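Local coordinates for spindle assembly abnormal protein 6 (Caenorhabditis elegans, PDB 4GFC) that serves as the central scaffold of centrioles, its homodimers assembling through their globular N-terminal heads into the ninefold-symmetric structure needed for centrosome duplication, at residues A[78-86]-A[129-137]. The protein carries 1 engineered substitution. Residues are numbered along the deposited sequence; the frame is centred on the assembly and turned at random.
Sequences ILARDHDLT and SKGKIFSIK. With EDO (1,2-ethanediol), chain M.
Leu79 begins the contact by setting CD1 at the rim of the Phe134 ring, 3.9 Å from CD2 and near the ring plane; its CG, anti to the backbone N (chi1 161°), directs the branch at strand 132-137. Phe92 of helix 92-101 touches both residues and meets the Phe134 ring edge-to-face. One turn on, His83 lays one face of its imidazole over the strand backbone: Phe134 CA lies 3.8 Å from the ring centroid, a CH-pi contact, and Ser135 N sits above the same face. At the rim, ND1 donates to Leu79 O at 3.2 Å, the acceptor 16° out of the ring plane, which helps set the ring's rotation; His83 N reaches the opposite face of that carbonyl. With an alanine in place of His83, the backbone at Phe134 and Ser135 would probably lose its flat cover and Leu79 O its second donor. Within the N-terminal head domain of SAS-6, helix 73-83 thus packs against strand 132-140 of the beta-sheet, and a Schellman motif follows its last turn, with Asp84 at positive phi and Leu85 N bonded to Ala80 O. Lys130 holds this end of the helix: its chain, bent at chi3 and chi4, lets NZ donate hydrogen bonds to His83 O and, at 2.9 Å, to Ile133 O, the latter from above its carbonyl plane. Leu85 then reaches back to the strand, CD2 lying 3.6 Å from Ile133 O and CD1 resting against Phe134 CB.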
loop_
_atom_site.group_PDB
_atom_site.type_symbol
_atom_site.label_atom_id
_atom_site.label_comp_id
_atom_site.label_asym_id
_atom_site.label_seq_id
_atom_site.Cartn_x
_atom_site.Cartn_y
_atom_site.Cartn_z
ATOM N N ILE A 78 -26.362 -0.097 -19.079
ATOM C CA ILE A 78 -26.692 -1.352 -18.414
ATOM C C ILE A 78 -27.093 -1.053 -16.979
ATOM O O ILE A 78 -28.116 -1.574 -16.523
ATOM C CB ILE A 78 -25.496 -2.342 -18.486
ATOM C CG1 ILE A 78 -25.231 -2.820 -19.934
ATOM C CG2 ILE A 78 -25.701 -3.544 -17.585
ATOM C CD1 ILE A 78 -23.816 -2.743 -20.349
ATOM N N LEU A 79 -26.291 -0.216 -16.267
ATOM C CA LEU A 79 -26.511 0.159 -14.866
ATOM C C LEU A 79 -27.833 0.905 -14.732
ATOM O O LEU A 79 -28.630 0.593 -13.835
ATOM C CB LEU A 79 -25.308 0.999 -14.370
ATOM C CG LEU A 79 -25.376 1.915 -13.127
ATOM C CD1 LEU A 79 -25.643 1.143 -11.879
ATOM C CD2 LEU A 79 -24.040 2.471 -12.869
ATOM N N ALA A 80 -28.083 1.855 -15.649
ATOM C CA ALA A 80 -29.315 2.623 -15.674
ATOM C C ALA A 80 -30.483 1.687 -15.937
ATOM O O ALA A 80 -31.440 1.760 -15.185
ATOM C CB ALA A 80 -29.242 3.728 -16.721
ATOM N N ARG A 81 -30.384 0.753 -16.920
ATOM C CA ARG A 81 -31.460 -0.215 -17.204
ATOM C C ARG A 81 -31.804 -1.045 -15.956
ATOM O O ARG A 81 -32.986 -1.160 -15.604
ATOM C CB ARG A 81 -31.091 -1.154 -18.363
ATOM C CG ARG A 81 -31.604 -0.698 -19.726
ATOM C CD ARG A 81 -31.424 -1.760 -20.815
ATOM N NE ARG A 81 -30.018 -2.122 -21.058
ATOM C CZ ARG A 81 -29.188 -1.461 -21.866
ATOM N NH1 ARG A 81 -29.603 -0.381 -22.519
ATOM N NH2 ARG A 81 -27.935 -1.868 -22.015
ATOM N N ASP A 82 -30.748 -1.578 -15.285
ATOM C CA ASP A 82 -30.800 -2.396 -14.077
ATOM C C ASP A 82 -31.482 -1.690 -12.907
ATOM O O ASP A 82 -32.299 -2.312 -12.218
ATOM C CB ASP A 82 -29.378 -2.801 -13.644
ATOM C CG ASP A 82 -28.707 -3.927 -14.427
ATOM O OD1 ASP A 82 -29.259 -4.343 -15.482
ATOM O OD2 ASP A 82 -27.619 -4.381 -14.001
ATOM N N HIS A 83 -31.137 -0.401 -12.674
ATOM C CA HIS A 83 -31.640 0.382 -11.551
ATOM C C HIS A 83 -32.691 1.385 -11.975
ATOM O O HIS A 83 -33.068 2.247 -11.189
ATOM C CB HIS A 83 -30.472 1.042 -10.805
ATOM C CG HIS A 83 -29.602 0.009 -10.156
ATOM N ND1 HIS A 83 -28.462 -0.464 -10.780
ATOM C CD2 HIS A 83 -29.813 -0.714 -9.028
ATOM C CE1 HIS A 83 -27.968 -1.382 -9.965
ATOM N NE2 HIS A 83 -28.745 -1.562 -8.899
ATOM N N ASP A 84 -33.230 1.209 -13.179
ATOM C CA ASP A 84 -34.314 2.008 -13.745
ATOM C C ASP A 84 -34.066 3.527 -13.568
ATOM O O ASP A 84 -34.895 4.252 -12.996
ATOM C CB ASP A 84 -35.683 1.568 -13.169
ATOM C CG ASP A 84 -36.066 0.148 -13.579
ATOM O OD1 ASP A 84 -36.671 -0.015 -14.670
ATOM O OD2 ASP A 84 -35.730 -0.804 -12.826
ATOM N N LEU A 85 -32.911 3.989 -14.079
ATOM C CA LEU A 85 -32.519 5.394 -14.060
ATOM C C LEU A 85 -32.834 5.995 -15.427
ATOM O O LEU A 85 -32.287 5.533 -16.422
ATOM C CB LEU A 85 -31.022 5.568 -13.712
ATOM C CG LEU A 85 -30.533 5.098 -12.359
ATOM C CD1 LEU A 85 -29.035 5.095 -12.329
ATOM C CD2 LEU A 85 -31.014 5.985 -11.244
ATOM N N THR A 86 -33.724 6.985 -15.488
ATOM C CA THR A 86 -34.086 7.626 -16.750
ATOM C C THR A 86 -33.045 8.703 -17.105
ATOM O O THR A 86 -32.914 9.085 -18.274
ATOM C CB THR A 86 -35.505 8.204 -16.672
ATOM O OG1 THR A 86 -35.600 9.084 -15.550
ATOM C CG2 THR A 86 -36.577 7.125 -16.580
ATOM N N SER A 129 -39.284 8.062 -2.196
ATOM C CA SER A 129 -38.180 7.646 -3.035
ATOM C C SER A 129 -38.346 6.215 -3.493
ATOM O O SER A 129 -39.083 5.470 -2.865
ATOM C CB SER A 129 -36.885 7.762 -2.252
ATOM O OG SER A 129 -35.799 7.334 -3.061
ATOM N N LYS A 130 -37.603 5.796 -4.537
ATOM C CA LYS A 130 -37.576 4.409 -5.019
ATOM C C LYS A 130 -36.755 3.556 -4.043
ATOM O O LYS A 130 -36.805 2.318 -4.124
ATOM C CB LYS A 130 -36.986 4.328 -6.434
ATOM C CG LYS A 130 -35.508 4.783 -6.517
ATOM C CD LYS A 130 -34.955 4.801 -7.915
ATOM C CE LYS A 130 -34.743 3.415 -8.465
ATOM N NZ LYS A 130 -33.371 3.271 -8.969
ATOM N N GLY A 131 -36.027 4.224 -3.142
ATOM C CA GLY A 131 -35.179 3.614 -2.136
ATOM C C GLY A 131 -33.775 3.428 -2.659
ATOM O O GLY A 131 -32.968 4.339 -2.530
ATOM N N LYS A 132 -33.457 2.239 -3.229
ATOM C CA LYS A 132 -32.146 1.946 -3.819
ATOM C C LYS A 132 -32.023 2.797 -5.034
ATOM O O LYS A 132 -32.826 2.666 -5.962
ATOM C CB LYS A 132 -32.026 0.464 -4.195
ATOM C CG LYS A 132 -30.626 0.029 -4.610
ATOM C CD LYS A 132 -30.622 -1.405 -5.078
ATOM C CE LYS A 132 -29.307 -2.094 -4.848
ATOM N NZ LYS A 132 -29.267 -3.463 -5.440
ATOM N N ILE A 133 -31.088 3.725 -5.019
ATOM C CA ILE A 133 -30.948 4.612 -6.155
ATOM C C ILE A 133 -30.222 3.846 -7.223
ATOM O O ILE A 133 -30.644 3.854 -8.376
ATOM C CB ILE A 133 -30.261 5.909 -5.734
ATOM C CG1 ILE A 133 -31.118 6.736 -4.720
ATOM C CG2 ILE A 133 -29.823 6.722 -6.944
ATOM C CD1 ILE A 133 -32.640 6.840 -4.908
ATOM N N PHE A 134 -29.162 3.139 -6.822
ATOM C CA PHE A 134 -28.322 2.303 -7.661
ATOM C C PHE A 134 -27.343 1.582 -6.779
ATOM O O PHE A 134 -27.199 1.873 -5.588
ATOM C CB PHE A 134 -27.582 3.119 -8.757
ATOM C CG PHE A 134 -26.294 3.756 -8.280
ATOM C CD1 PHE A 134 -26.313 4.850 -7.420
ATOM C CD2 PHE A 134 -25.062 3.257 -8.686
ATOM C CE1 PHE A 134 -25.124 5.378 -6.918
ATOM C CE2 PHE A 134 -23.876 3.823 -8.212
ATOM C CZ PHE A 134 -23.918 4.849 -7.307
ATOM N N SER A 135 -26.671 0.634 -7.401
ATOM C CA SER A 135 -25.587 -0.173 -6.907
ATOM C C SER A 135 -24.603 -0.359 -8.050
ATOM O O SER A 135 -25.014 -0.612 -9.177
ATOM C CB SER A 135 -26.114 -1.503 -6.421
ATOM O OG SER A 135 -25.031 -2.295 -5.978
ATOM N N ILE A 136 -23.320 -0.210 -7.786
ATOM C CA ILE A 136 -22.247 -0.395 -8.749
ATOM C C ILE A 136 -21.290 -1.473 -8.182
ATOM O O ILE A 136 -21.010 -1.463 -6.986
ATOM C CB ILE A 136 -21.552 0.972 -9.050
ATOM C CG1 ILE A 136 -20.537 0.835 -10.208
ATOM C CG2 ILE A 136 -20.943 1.636 -7.808
ATOM C CD1 ILE A 136 -19.918 2.064 -10.719
ATOM N N LYS A 137 -20.819 -2.417 -9.019
ATOM C CA LYS A 137 -19.860 -3.439 -8.586
ATOM C C LYS A 137 -18.450 -2.874 -8.762
ATOM O O LYS A 137 -18.062 -2.601 -9.886
ATOM C CB LYS A 137 -20.038 -4.767 -9.351
ATOM C CG LYS A 137 -19.238 -5.940 -8.763
ATOM C CD LYS A 137 -19.397 -7.216 -9.586
ATOM C CE LYS A 137 -18.792 -8.433 -8.930
ATOM N NZ LYS A 137 -18.942 -9.681 -9.756
HETATM C C1 EDO M . -34.748 -0.755 -6.440
HETATM O O1 EDO M . -36.010 -0.185 -6.110
HETATM C C2 EDO M . -34.314 -0.359 -7.876
HETATM O O2 EDO M . -32.948 -0.709 -8.078
#